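Local coordinates for protein serine acetyltransferase 1, putative (Entamoeba histolytica, PDB 7BW9) that probably transfers an acetyl group to serine in cysteine biosynthesis, through a left-handed beta-helical domain that assembles as a trimer and is seen here with bound cysteine, at residues P168-G173 / A190-W195; C196-S201 / V230-G235; D106-Y111 / G173-I178. All coordinates share one frame; numbering follows the deposited sequence.

Interaction 1. Residues P168-G173 / A190-W195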
ATOM      1  N   PRO A 168      -1.892 -14.622  -9.466  1.00 13.51           N
ATOM      2  CA  PRO A 168      -0.920 -15.622  -9.940  1.00 17.24           C
ATOM      3  C   PRO A 168      -1.276 -16.225 -11.290  1.00 14.09           C
ATOM      4  O   PRO A 168      -0.382 -16.670 -12.024  1.00 17.71           O
ATOM      5  CB  PRO A 168      -0.920 -16.682  -8.822  1.00 13.37           C
ATOM      6  CG  PRO A 168      -2.241 -16.486  -8.109  1.00 17.69           C
ATOM      7  CD  PRO A 168      -2.514 -15.009  -8.187  1.00 17.47           C
ATOM      8  N   GLY A 169      -2.556 -16.253 -11.650  1.00 18.11           N
ATOM      9  CA  GLY A 169      -2.947 -16.776 -12.948  1.00 18.58           C
ATOM     10  C   GLY A 169      -2.661 -15.863 -14.118  1.00 19.02           C
ATOM     11  O   GLY A 169      -2.639 -16.333 -15.257  1.00 17.71           O
ATOM     12  N   THR A 170      -2.424 -14.574 -13.871  1.00 17.43           N
ATOM     13  CA  THR A 170      -2.175 -13.637 -14.964  1.00 14.94           C
ATOM     14  C   THR A 170      -1.026 -14.116 -15.853  1.00 17.32           C
ATOM     15  O   THR A 170       0.010 -14.560 -15.360  1.00 14.96           O
ATOM     16  CB  THR A 170      -1.858 -12.255 -14.392  1.00 14.51           C
ATOM     17  OG1 THR A 170      -2.915 -11.846 -13.518  1.00 13.51           O
ATOM     18  CG2 THR A 170      -1.703 -11.238 -15.493  1.00 15.50           C
ATOM     19  N   SER A 171      -1.228 -14.037 -17.171  1.00 14.73           N
ATOM     20  CA  SER A 171      -0.218 -14.368 -18.171  1.00 19.60           C
ATOM     21  C   SER A 171       0.420 -13.082 -18.691  1.00 20.64           C
ATOM     22  O   SER A 171      -0.278 -12.222 -19.250  1.00 16.39           O
ATOM     23  CB  SER A 171      -0.855 -15.144 -19.326  1.00 21.38           C
ATOM     24  OG  SER A 171       0.116 -15.463 -20.297  1.00 28.74           O
ATOM     25  N   ILE A 172       1.734 -12.953 -18.526  1.00 13.77           N
ATOM     26  CA  ILE A 172       2.433 -11.702 -18.807  1.00 19.29           C
ATOM     27  C   ILE A 172       3.658 -11.977 -19.666  1.00 18.66           C
ATOM     28  O   ILE A 172       4.521 -12.771 -19.281  1.00 21.77           O
ATOM     29  CB  ILE A 172       2.845 -10.990 -17.501  1.00 18.92           C
ATOM     30  CG1 ILE A 172       1.594 -10.688 -16.667  1.00 17.84           C
ATOM     31  CG2 ILE A 172       3.673  -9.723 -17.822  1.00 18.12           C
ATOM     32  CD1 ILE A 172       1.878 -10.062 -15.298  1.00 18.80           C
ATOM     33  N   GLY A 173       3.762 -11.282 -20.796  1.00 16.68           N
ATOM     34  CA  GLY A 173       4.905 -11.415 -21.672  1.00 18.58           C
ATOM     35  C   GLY A 173       6.124 -10.668 -21.159  1.00 18.05           C
ATOM     36  O   GLY A 173       6.186 -10.208 -20.017  1.00 15.53           O
ATOM     37  N   ALA A 190      -6.422 -12.340 -17.061  1.00 15.85           N
ATOM     38  CA  ALA A 190      -5.893 -11.337 -17.962  1.00 13.91           C
ATOM     39  C   ALA A 190      -4.620 -11.832 -18.634  1.00 14.12           C
ATOM     40  O   ALA A 190      -3.875 -12.657 -18.089  1.00 14.94           O
ATOM     41  CB  ALA A 190      -5.617 -10.031 -17.218  1.00 15.00           C
ATOM     42  N   VAL A 191      -4.376 -11.305 -19.830  1.00 13.49           N
ATOM     43  CA  VAL A 191      -3.221 -11.641 -20.654  1.00 20.25           C
ATOM     44  C   VAL A 191      -2.583 -10.342 -21.126  1.00 19.69           C
ATOM     45  O   VAL A 191      -3.273  -9.457 -21.644  1.00 17.70           O
ATOM     46  CB  VAL A 191      -3.608 -12.516 -21.865  1.00 20.97           C
ATOM     47  CG1 VAL A 191      -2.386 -12.785 -22.738  1.00 17.61           C
ATOM     48  CG2 VAL A 191      -4.252 -13.823 -21.401  1.00 14.93           C
ATOM     49  N   ILE A 192      -1.272 -10.237 -20.965  1.00 14.61           N
ATOM     50  CA  ILE A 192      -0.520  -9.038 -21.294  1.00 17.58           C
ATOM     51  C   ILE A 192       0.594  -9.442 -22.239  1.00 23.91           C
ATOM     52  O   ILE A 192       1.326 -10.396 -21.954  1.00 17.23           O
ATOM     53  CB  ILE A 192       0.065  -8.376 -20.032  1.00 19.68           C
ATOM     54  CG1 ILE A 192      -1.048  -7.834 -19.118  1.00 21.71           C
ATOM     55  CG2 ILE A 192       1.065  -7.283 -20.417  1.00 16.43           C
ATOM     56  CD1 ILE A 192      -0.549  -7.580 -17.671  1.00 16.07           C
ATOM     57  N   GLY A 193       0.730  -8.715 -23.351  1.00 19.32           N
ATOM     58  CA  GLY A 193       1.766  -8.986 -24.331  1.00 20.59           C
ATOM     59  C   GLY A 193       3.131  -8.460 -23.927  1.00 20.72           C
ATOM     60  O   GLY A 193       3.436  -8.307 -22.740  1.00 17.23           O
ATOM     61  N   ASN A 194       3.964  -8.164 -24.931  1.00 18.85           N
ATOM     62  CA  ASN A 194       5.346  -7.746 -24.721  1.00 17.30           C
ATOM     63  C   ASN A 194       5.474  -6.225 -24.766  1.00 19.42           C
ATOM     64  O   ASN A 194       4.706  -5.533 -25.441  1.00 13.66           O
ATOM     65  CB  ASN A 194       6.275  -8.363 -25.773  1.00 16.95           C
ATOM     66  CG  ASN A 194       6.161  -9.883 -25.845  1.00 19.46           C
ATOM     67  OD1 ASN A 194       6.002 -10.563 -24.829  1.00 17.05           O
ATOM     68  ND2 ASN A 194       6.209 -10.418 -27.061  1.00 21.67           N
ATOM     69  N   TRP A 195       6.465  -5.716 -24.029  1.00 15.80           N
ATOM     70  CA  TRP A 195       6.787  -4.289 -23.998  1.00 17.26           C
ATOM     71  C   TRP A 195       5.599  -3.439 -23.558  1.00 17.44           C
ATOM     72  O   TRP A 195       5.404  -2.330 -24.048  1.00 17.85           O
ATOM     73  CB  TRP A 195       7.325  -3.812 -25.362  1.00 16.07           C
ATOM     74  CG  TRP A 195       8.791  -4.088 -25.477  1.00 20.52           C
ATOM     75  CD1 TRP A 195       9.376  -5.106 -26.152  1.00 20.47           C
ATOM     76  CD2 TRP A 195       9.854  -3.362 -24.844  1.00 19.70           C
ATOM     77  NE1 TRP A 195      10.739  -5.059 -25.997  1.00 21.57           N
ATOM     78  CE2 TRP A 195      11.061  -3.999 -25.197  1.00 18.38           C
ATOM     79  CE3 TRP A 195       9.903  -2.239 -24.004  1.00 20.10           C
ATOM     80  CZ2 TRP A 195      12.301  -3.543 -24.764  1.00 20.09           C
ATOM     81  CZ3 TRP A 195      11.137  -1.792 -23.563  1.00 19.88           C
ATOM     82  CH2 TRP A 195      12.320  -2.442 -23.946  1.00 18.35           C
TER
HETATM   83  O   HOH W   1      -4.261 -15.623 -17.635  1.00 20.86           O
HETATM   84  O   HOH W   2       1.357 -13.142 -22.451  1.00 29.53           O
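I172 and I192 occupy equivalent places on successive turns of the left-handed beta-helix, their side chains lying alongside each other and pointing the same way. In each, CG1 stands anti to the carbonyl carbon (chi1 -60° in I172, -66° in I192), which turns both chains in one direction and brings CD1 of I192 to 3.9 Å from CG1 of I172. The methyl CG2 of T170 joins this side of the sheet, 3.7 Å from A190 O, while its OG1 hydrogen-bonds to G187 O and H167 O. On the other face S171 and V191 are paired more loosely, S171 CB lying 4.2 Å from V191 CG2. Between the two faces runs a short parallel ladder: S171 N donates to A190 O at 3.1 Å, I192 N to S171 O at 2.8 Å, and G173 N to I192 O at 2.8 Å. Water also reaches the rungs, one molecule lying within hydrogen-bonding distance of both G169 O and A190 O and another donating to I192 O. Where the strands end, the amide oxygen of N194 comes back to 3.4 Å from G173 CA and accepts a hydrogen bond from N174 N. Strand 171-172 is the outermost of its parallel sheet within this chain, 191-192 lies between it and 225-226, I186 of strand 185-186 touches T170 and I192, and helix 128-144 packs on I172 through M133 and Q136.

Interaction 2. Residues C196-S201 / V230-G235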
ATOM      1  N   CYS A 196       4.789  -3.935 -22.631  1.00 18.60           N
ATOM      2  CA  CYS A 196       3.713  -3.115 -22.096  1.00 16.87           C
ATOM      3  C   CYS A 196       4.197  -2.295 -20.910  1.00 18.78           C
ATOM      4  O   CYS A 196       5.153  -2.665 -20.214  1.00 14.51           O
ATOM      5  CB  CYS A 196       2.521  -3.983 -21.710  1.00 15.30           C
ATOM      6  SG  CYS A 196       1.768  -4.677 -23.231  1.00 19.32           S
ATOM      7  N   ARG A 197       3.543  -1.151 -20.716  1.00 18.36           N
ATOM      8  CA  ARG A 197       3.840  -0.226 -19.627  1.00 18.48           C
ATOM      9  C   ARG A 197       2.528   0.186 -18.980  1.00 19.68           C
ATOM     10  O   ARG A 197       1.599   0.635 -19.666  1.00 16.51           O
ATOM     11  CB  ARG A 197       4.612   1.000 -20.124  1.00 15.08           C
ATOM     12  CG  ARG A 197       5.208   1.873 -19.023  1.00 26.77           C
ATOM     13  CD  ARG A 197       6.277   2.823 -19.583  1.00 31.46           C
ATOM     14  NE  ARG A 197       5.686   3.942 -20.309  1.00 32.39           N
ATOM     15  CZ  ARG A 197       5.739   4.099 -21.632  1.00 38.85           C
ATOM     16  NH1 ARG A 197       6.374   3.211 -22.382  1.00 37.97           N
ATOM     17  NH2 ARG A 197       5.153   5.151 -22.202  1.00 36.38           N
ATOM     18  N   VAL A 198       2.453   0.021 -17.668  1.00 11.64           N
ATOM     19  CA  VAL A 198       1.244   0.257 -16.896  1.00 11.50           C
ATOM     20  C   VAL A 198       1.603   1.132 -15.700  1.00 16.14           C
ATOM     21  O   VAL A 198       2.620   0.899 -15.044  1.00 18.70           O
ATOM     22  CB  VAL A 198       0.625  -1.079 -16.437  1.00 17.79           C
ATOM     23  CG1 VAL A 198      -0.519  -0.831 -15.512  1.00 17.09           C
ATOM     24  CG2 VAL A 198       0.192  -1.929 -17.642  1.00 12.49           C
ATOM     25  N   TYR A 199       0.763   2.113 -15.399  1.00 16.53           N
ATOM     26  CA  TYR A 199       1.004   3.120 -14.375  1.00 15.92           C
ATOM     27  C   TYR A 199       0.139   2.853 -13.144  1.00 14.77           C
ATOM     28  O   TYR A 199      -0.681   1.930 -13.109  1.00 14.79           O
ATOM     29  CB  TYR A 199       0.745   4.521 -14.960  1.00 13.78           C
ATOM     30  CG  TYR A 199       1.893   4.937 -15.842  1.00 18.22           C
ATOM     31  CD1 TYR A 199       3.034   5.523 -15.292  1.00 19.38           C
ATOM     32  CD2 TYR A 199       1.888   4.660 -17.197  1.00 20.35           C
ATOM     33  CE1 TYR A 199       4.101   5.880 -16.074  1.00 19.36           C
ATOM     34  CE2 TYR A 199       2.968   5.007 -17.996  1.00 23.57           C
ATOM     35  CZ  TYR A 199       4.073   5.617 -17.425  1.00 24.51           C
ATOM     36  OH  TYR A 199       5.160   5.966 -18.198  1.00 24.81           O
ATOM     37  N   GLN A 200       0.303   3.713 -12.137  1.00 17.31           N
ATOM     38  CA  GLN A 200      -0.449   3.586 -10.890  1.00 17.90           C
ATOM     39  C   GLN A 200      -1.954   3.598 -11.138  1.00 18.47           C
ATOM     40  O   GLN A 200      -2.440   4.209 -12.091  1.00 13.23           O
ATOM     41  CB  GLN A 200      -0.085   4.722  -9.924  1.00 14.02           C
ATOM     42  CG  GLN A 200      -0.309   6.148 -10.444  1.00  9.79           C
ATOM     43  CD  GLN A 200       0.827   6.652 -11.310  1.00 14.89           C
ATOM     44  OE1 GLN A 200       1.635   5.865 -11.814  1.00 13.09           O
ATOM     45  NE2 GLN A 200       0.894   7.971 -11.500  1.00 17.28           N
ATOM     46  N   SER A 201      -2.691   2.916 -10.251  1.00 13.83           N
ATOM     47  CA  SER A 201      -4.152   2.956 -10.190  1.00 16.63           C
ATOM     48  C   SER A 201      -4.820   2.356 -11.423  1.00 16.32           C
ATOM     49  O   SER A 201      -5.988   2.623 -11.684  1.00 18.26           O
ATOM     50  CB  SER A 201      -4.657   4.385  -9.964  1.00 22.48           C
ATOM     51  OG  SER A 201      -3.848   5.061  -9.011  1.00 33.41           O
ATOM     52  N   VAL A 230       1.514  -1.853 -25.531  1.00 21.15           N
ATOM     53  CA  VAL A 230       0.381  -1.101 -24.990  1.00 16.63           C
ATOM     54  C   VAL A 230       0.849  -0.281 -23.797  1.00 16.27           C
ATOM     55  O   VAL A 230       1.584  -0.785 -22.939  1.00 19.10           O
ATOM     56  CB  VAL A 230      -0.765  -2.051 -24.603  1.00 21.29           C
ATOM     57  CG1 VAL A 230      -1.870  -1.311 -23.806  1.00 14.87           C
ATOM     58  CG2 VAL A 230      -1.349  -2.700 -25.850  1.00 16.96           C
ATOM     59  N   VAL A 231       0.429   0.988 -23.732  1.00 19.49           N
ATOM     60  CA  VAL A 231       0.685   1.861 -22.584  1.00 13.34           C
ATOM     61  C   VAL A 231      -0.651   2.235 -21.956  1.00 18.42           C
ATOM     62  O   VAL A 231      -1.557   2.714 -22.653  1.00 15.77           O
ATOM     63  CB  VAL A 231       1.457   3.134 -22.981  1.00 21.02           C
ATOM     64  CG1 VAL A 231       1.682   4.010 -21.763  1.00 18.41           C
ATOM     65  CG2 VAL A 231       2.775   2.805 -23.663  1.00 19.02           C
ATOM     66  N   ILE A 232      -0.779   2.043 -20.647  1.00 11.73           N
ATOM     67  CA  ILE A 232      -2.016   2.363 -19.940  1.00 14.72           C
ATOM     68  C   ILE A 232      -1.723   3.386 -18.850  1.00 17.90           C
ATOM     69  O   ILE A 232      -1.040   3.079 -17.858  1.00 19.06           O
ATOM     70  CB  ILE A 232      -2.696   1.119 -19.369  1.00 12.59           C
ATOM     71  CG1 ILE A 232      -2.760   0.040 -20.452  1.00 15.22           C
ATOM     72  CG2 ILE A 232      -4.094   1.476 -18.891  1.00 14.95           C
ATOM     73  CD1 ILE A 232      -3.314  -1.274 -19.971  1.00 17.61           C
ATOM     74  N   GLY A 233      -2.272   4.599 -19.030  1.00 14.70           N
ATOM     75  CA  GLY A 233      -1.988   5.711 -18.148  1.00 15.51           C
ATOM     76  C   GLY A 233      -2.725   5.644 -16.817  1.00 16.36           C
ATOM     77  O   GLY A 233      -3.684   4.903 -16.648  1.00 13.86           O
ATOM     78  N   ALA A 234      -2.249   6.462 -15.872  1.00 14.75           N
ATOM     79  CA  ALA A 234      -2.679   6.385 -14.479  1.00 12.13           C
ATOM     80  C   ALA A 234      -4.194   6.397 -14.345  1.00 17.18           C
ATOM     81  O   ALA A 234      -4.887   7.161 -15.020  1.00 14.69           O
ATOM     82  CB  ALA A 234      -2.084   7.551 -13.691  1.00 13.15           C
ATOM     83  N   GLY A 235      -4.711   5.526 -13.483  1.00 15.26           N
ATOM     84  CA  GLY A 235      -6.131   5.536 -13.180  1.00 15.90           C
ATOM     85  C   GLY A 235      -7.047   4.938 -14.226  1.00 15.62           C
ATOM     86  O   GLY A 235      -8.258   4.892 -13.996  1.00 17.51           O
TER
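V198 and I232 form the apolar centre, paired on one face of the parallel sheet with V198 CG2 4.3 Å from I232 CD1. At the start of the segments, C196 CA lies 3.3 Å from V230 O on the neighbouring turn. The strands between are joined by regular parallel bonding: R197 N donates to V230 O, I232 N to R197 O and Y199 N to I232 O, and after the turn G235 N reaches Q200 O at 3.0 Å. On the opposite face from V198 and I232, Y199 and V231 meet at an angle, CE2 of the ring being 4.1 Å from V231 CG1. I232 O, already the acceptor of Y199 N, also lies in the ring plane at its edge, 3.4 Å from Y199 CD2. Further out, R197 runs alongside V231. Its chain leaves with CG anti to the backbone N (chi1 -168°) and bends at chi3 (76°), which lays the guanidinium over the valine: CG2 of V231 sits under one face, toward the rim, 3.6 Å from R197 NH2. The same bend directs R197 NE to Y199 OH, a 3.0 Å hydrogen bond with the hydroxyl 16° out of the guanidinium plane. At the turn, the amide of Q200 rests on A234, NE2 3.7 Å from A234 CB, and NE2 also donates to T203 OG1 of the second subunit. S208 of that subunit packs on both R197 and Y199. The chemistry therefore grades from a hydrophobic coil interior to a polar subunit interface, where the valine support and the NE bond together probably limit the rotation of the arginine and help to hold the tyrosine hydroxyl, in a side chain about 4 Å from a bound cysteine.

Interaction 3. Residues D106-Y111 / G173-I178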
ATOM      1  N   ASP A 106      12.461  -7.275 -17.784  1.00 16.90           N
ATOM      2  CA  ASP A 106      11.630  -6.297 -17.082  1.00 19.71           C
ATOM      3  C   ASP A 106      12.474  -5.119 -16.589  1.00 15.36           C
ATOM      4  O   ASP A 106      12.060  -3.957 -16.692  1.00 15.61           O
ATOM      5  CB  ASP A 106      10.885  -6.954 -15.911  1.00 17.85           C
ATOM      6  CG  ASP A 106       9.887  -8.043 -16.359  1.00 26.15           C
ATOM      7  OD1 ASP A 106       9.293  -7.947 -17.473  1.00 24.19           O
ATOM      8  OD2 ASP A 106       9.691  -9.007 -15.579  1.00 23.19           O
ATOM      9  N   ILE A 107      13.672  -5.405 -16.069  1.00 20.33           N
ATOM     10  CA  ILE A 107      14.572  -4.345 -15.612  1.00 16.31           C
ATOM     11  C   ILE A 107      14.978  -3.447 -16.771  1.00 15.95           C
ATOM     12  O   ILE A 107      15.003  -2.215 -16.642  1.00 18.45           O
ATOM     13  CB  ILE A 107      15.800  -4.961 -14.919  1.00 15.82           C
ATOM     14  CG1 ILE A 107      15.404  -5.535 -13.559  1.00 14.47           C
ATOM     15  CG2 ILE A 107      16.944  -3.948 -14.825  1.00 16.00           C
ATOM     16  CD1 ILE A 107      16.281  -6.688 -13.150  1.00 15.97           C
ATOM     17  N   ILE A 108      15.321  -4.046 -17.909  1.00 18.17           N
ATOM     18  CA  ILE A 108      15.634  -3.263 -19.103  1.00 18.86           C
ATOM     19  C   ILE A 108      14.454  -2.378 -19.475  1.00 14.33           C
ATOM     20  O   ILE A 108      14.620  -1.191 -19.775  1.00 15.29           O
ATOM     21  CB  ILE A 108      16.021  -4.186 -20.272  1.00 19.73           C
ATOM     22  CG1 ILE A 108      17.365  -4.891 -20.001  1.00 21.63           C
ATOM     23  CG2 ILE A 108      16.014  -3.410 -21.592  1.00 18.53           C
ATOM     24  CD1 ILE A 108      18.448  -3.991 -19.479  1.00 28.57           C
ATOM     25  N   ALA A 109      13.244  -2.951 -19.462  1.00 15.82           N
ATOM     26  CA  ALA A 109      12.040  -2.196 -19.813  1.00 16.35           C
ATOM     27  C   ALA A 109      11.830  -1.035 -18.860  1.00 17.75           C
ATOM     28  O   ALA A 109      11.387   0.046 -19.272  1.00 14.83           O
ATOM     29  CB  ALA A 109      10.809  -3.107 -19.795  1.00 12.47           C
ATOM     30  N   ALA A 110      12.125  -1.250 -17.568  1.00 13.29           N
ATOM     31  CA  ALA A 110      12.005  -0.171 -16.590  1.00 16.34           C
ATOM     32  C   ALA A 110      12.992   0.946 -16.902  1.00 18.36           C
ATOM     33  O   ALA A 110      12.654   2.137 -16.808  1.00 15.00           O
ATOM     34  CB  ALA A 110      12.234  -0.712 -15.167  1.00 16.80           C
ATOM     35  N   TYR A 111      14.218   0.571 -17.257  1.00 13.62           N
ATOM     36  CA  TYR A 111      15.260   1.588 -17.542  1.00 18.80           C
ATOM     37  C   TYR A 111      14.908   2.427 -18.774  1.00 16.54           C
ATOM     38  O   TYR A 111      15.086   3.622 -18.714  1.00 18.05           O
ATOM     39  CB  TYR A 111      16.647   0.973 -17.687  1.00 19.51           C
ATOM     40  CG  TYR A 111      17.703   1.976 -18.064  1.00 27.73           C
ATOM     41  CD1 TYR A 111      18.179   2.893 -17.148  1.00 26.57           C
ATOM     42  CD2 TYR A 111      18.221   2.010 -19.344  1.00 31.86           C
ATOM     43  CE1 TYR A 111      19.154   3.811 -17.487  1.00 31.95           C
ATOM     44  CE2 TYR A 111      19.199   2.919 -19.702  1.00 32.00           C
ATOM     45  CZ  TYR A 111      19.663   3.822 -18.772  1.00 34.44           C
ATOM     46  OH  TYR A 111      20.618   4.711 -19.144  1.00 43.35           O
ATOM     47  N   GLY A 173       3.762 -11.282 -20.796  1.00 16.68           N
ATOM     48  CA  GLY A 173       4.905 -11.415 -21.672  1.00 18.58           C
ATOM     49  C   GLY A 173       6.124 -10.668 -21.159  1.00 18.05           C
ATOM     50  O   GLY A 173       6.186 -10.208 -20.017  1.00 15.53           O
ATOM     51  N   ASN A 174       7.099 -10.517 -22.047  1.00 13.92           N
ATOM     52  CA  ASN A 174       8.398 -10.029 -21.622  1.00 17.55           C
ATOM     53  C   ASN A 174       8.485  -8.505 -21.714  1.00 15.34           C
ATOM     54  O   ASN A 174       7.653  -7.838 -22.339  1.00 15.03           O
ATOM     55  CB  ASN A 174       9.520 -10.698 -22.435  1.00 17.26           C
ATOM     56  CG  ASN A 174       9.387 -10.479 -23.931  1.00 20.42           C
ATOM     57  OD1 ASN A 174       9.452  -9.351 -24.421  1.00 18.54           O
ATOM     58  ND2 ASN A 174       9.252 -11.566 -24.668  1.00 22.07           N
ATOM     59  N   HIS A 175       9.508  -7.963 -21.051  1.00 10.29           N
ATOM     60  CA  HIS A 175       9.768  -6.522 -21.008  1.00 16.05           C
ATOM     61  C   HIS A 175       8.575  -5.749 -20.453  1.00 18.69           C
ATOM     62  O   HIS A 175       8.205  -4.691 -20.968  1.00 16.37           O
ATOM     63  CB  HIS A 175      10.156  -5.976 -22.388  1.00 15.56           C
ATOM     64  CG  HIS A 175      11.449  -6.524 -22.923  1.00 20.19           C
ATOM     65  ND1 HIS A 175      11.511  -7.640 -23.734  1.00 20.08           N
ATOM     66  CD2 HIS A 175      12.725  -6.085 -22.793  1.00 15.60           C
ATOM     67  CE1 HIS A 175      12.766  -7.864 -24.079  1.00 16.97           C
ATOM     68  NE2 HIS A 175      13.522  -6.941 -23.514  1.00 19.16           N
ATOM     69  N   PHE A 176       7.969  -6.275 -19.392  1.00 15.68           N
ATOM     70  CA  PHE A 176       6.791  -5.658 -18.795  1.00 16.10           C
ATOM     71  C   PHE A 176       7.231  -4.667 -17.724  1.00 15.60           C
ATOM     72  O   PHE A 176       7.999  -5.030 -16.824  1.00 15.19           O
ATOM     73  CB  PHE A 176       5.871  -6.733 -18.201  1.00 12.93           C
ATOM     74  CG  PHE A 176       4.614  -6.187 -17.574  1.00 17.91           C
ATOM     75  CD1 PHE A 176       3.752  -5.385 -18.309  1.00 17.81           C
ATOM     76  CD2 PHE A 176       4.293  -6.478 -16.254  1.00 16.49           C
ATOM     77  CE1 PHE A 176       2.586  -4.877 -17.738  1.00 20.22           C
ATOM     78  CE2 PHE A 176       3.136  -5.982 -15.681  1.00 18.15           C
ATOM     79  CZ  PHE A 176       2.277  -5.184 -16.426  1.00 17.41           C
ATOM     80  N   PHE A 177       6.736  -3.429 -17.802  1.00 14.15           N
ATOM     81  CA  PHE A 177       7.111  -2.379 -16.851  1.00 12.69           C
ATOM     82  C   PHE A 177       5.874  -1.785 -16.177  1.00 17.33           C
ATOM     83  O   PHE A 177       4.984  -1.239 -16.849  1.00 12.98           O
ATOM     84  CB  PHE A 177       7.921  -1.274 -17.536  1.00 14.87           C
ATOM     85  CG  PHE A 177       8.308  -0.122 -16.619  1.00 17.40           C
ATOM     86  CD1 PHE A 177       8.665  -0.346 -15.282  1.00 14.78           C
ATOM     87  CD2 PHE A 177       8.363   1.176 -17.108  1.00 15.14           C
ATOM     88  CE1 PHE A 177       9.044   0.708 -14.456  1.00 13.17           C
ATOM     89  CE2 PHE A 177       8.730   2.240 -16.282  1.00 18.01           C
ATOM     90  CZ  PHE A 177       9.072   2.001 -14.955  1.00 20.54           C
ATOM     91  N   ILE A 178       5.823  -1.891 -14.852  1.00 13.45           N
ATOM     92  CA  ILE A 178       4.871  -1.155 -14.024  1.00 12.05           C
ATOM     93  C   ILE A 178       5.636  -0.023 -13.353  1.00 15.00           C
ATOM     94  O   ILE A 178       6.585  -0.277 -12.598  1.00 17.18           O
ATOM     95  CB  ILE A 178       4.201  -2.063 -12.980  1.00 15.77           C
ATOM     96  CG1 ILE A 178       3.299  -3.088 -13.660  1.00 21.81           C
ATOM     97  CG2 ILE A 178       3.393  -1.242 -11.973  1.00 13.55           C
ATOM     98  CD1 ILE A 178       2.733  -4.108 -12.715  1.00 22.48           C
TER
HETATM   99  O   HOH W   3      10.399  -9.779 -19.087  1.00 15.60           O
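F177 reaches helix 96-113 with its whole ring. Its CB starts 4.1 Å from A109 CB, and CG stands anti to the backbone N (chi1 178°), which carries the ring across the helix backbone at A110. CG, CD1 and CD2 follow over A110 CA, whose C-H points at the ring centre in a CH-pi contact, 3.6 Å from CA to the F177 centroid and 11° off the normal. On one flank CD1 and CE1 touch A110 CB, each at 3.6 Å; on the other, CD2 is 3.9 Å from A109 O. The tip atoms CE2 and CZ end near A110 O. The preceding residue, A109, brings CB to 3.3 Å from H175 O; one turn back from A110, D106 OD1 accepts a hydrogen bond from F176 N at 2.9 Å on its anti side, 20° out of the carboxylate plane. A water donates to D106 OD1 and accepts from H175 N, while D106 OD2 forms a salt bridge with R137. The small alanines thus let the helix lie close against the coil, and the buried carboxylate, gripped by a backbone N-H, a water and an arginine, is probably stabilised as the anion.

Interactions 1 and 2 pair strands of the beta-helix, whereas interaction 3 joins it to helix 96-113, and the three differ in depth and chemistry. The two parallel pairings lie in different sheets of the coil, linked directly by the chain that passes from strand 191-192 to strand 197-198. Interaction 1 is partly buried, reached by water and touched by no other subunit; interaction 2 is almost wholly buried and faces the second subunit. Interaction 3, also buried, relies on a carboxylate and an aromatic face. It shares G173 with interaction 1, and N194 and W195 probably hydrogen-bond to N174. Strand 177-178 adjoins 197-198, so F177 also meets R197 of interaction 2.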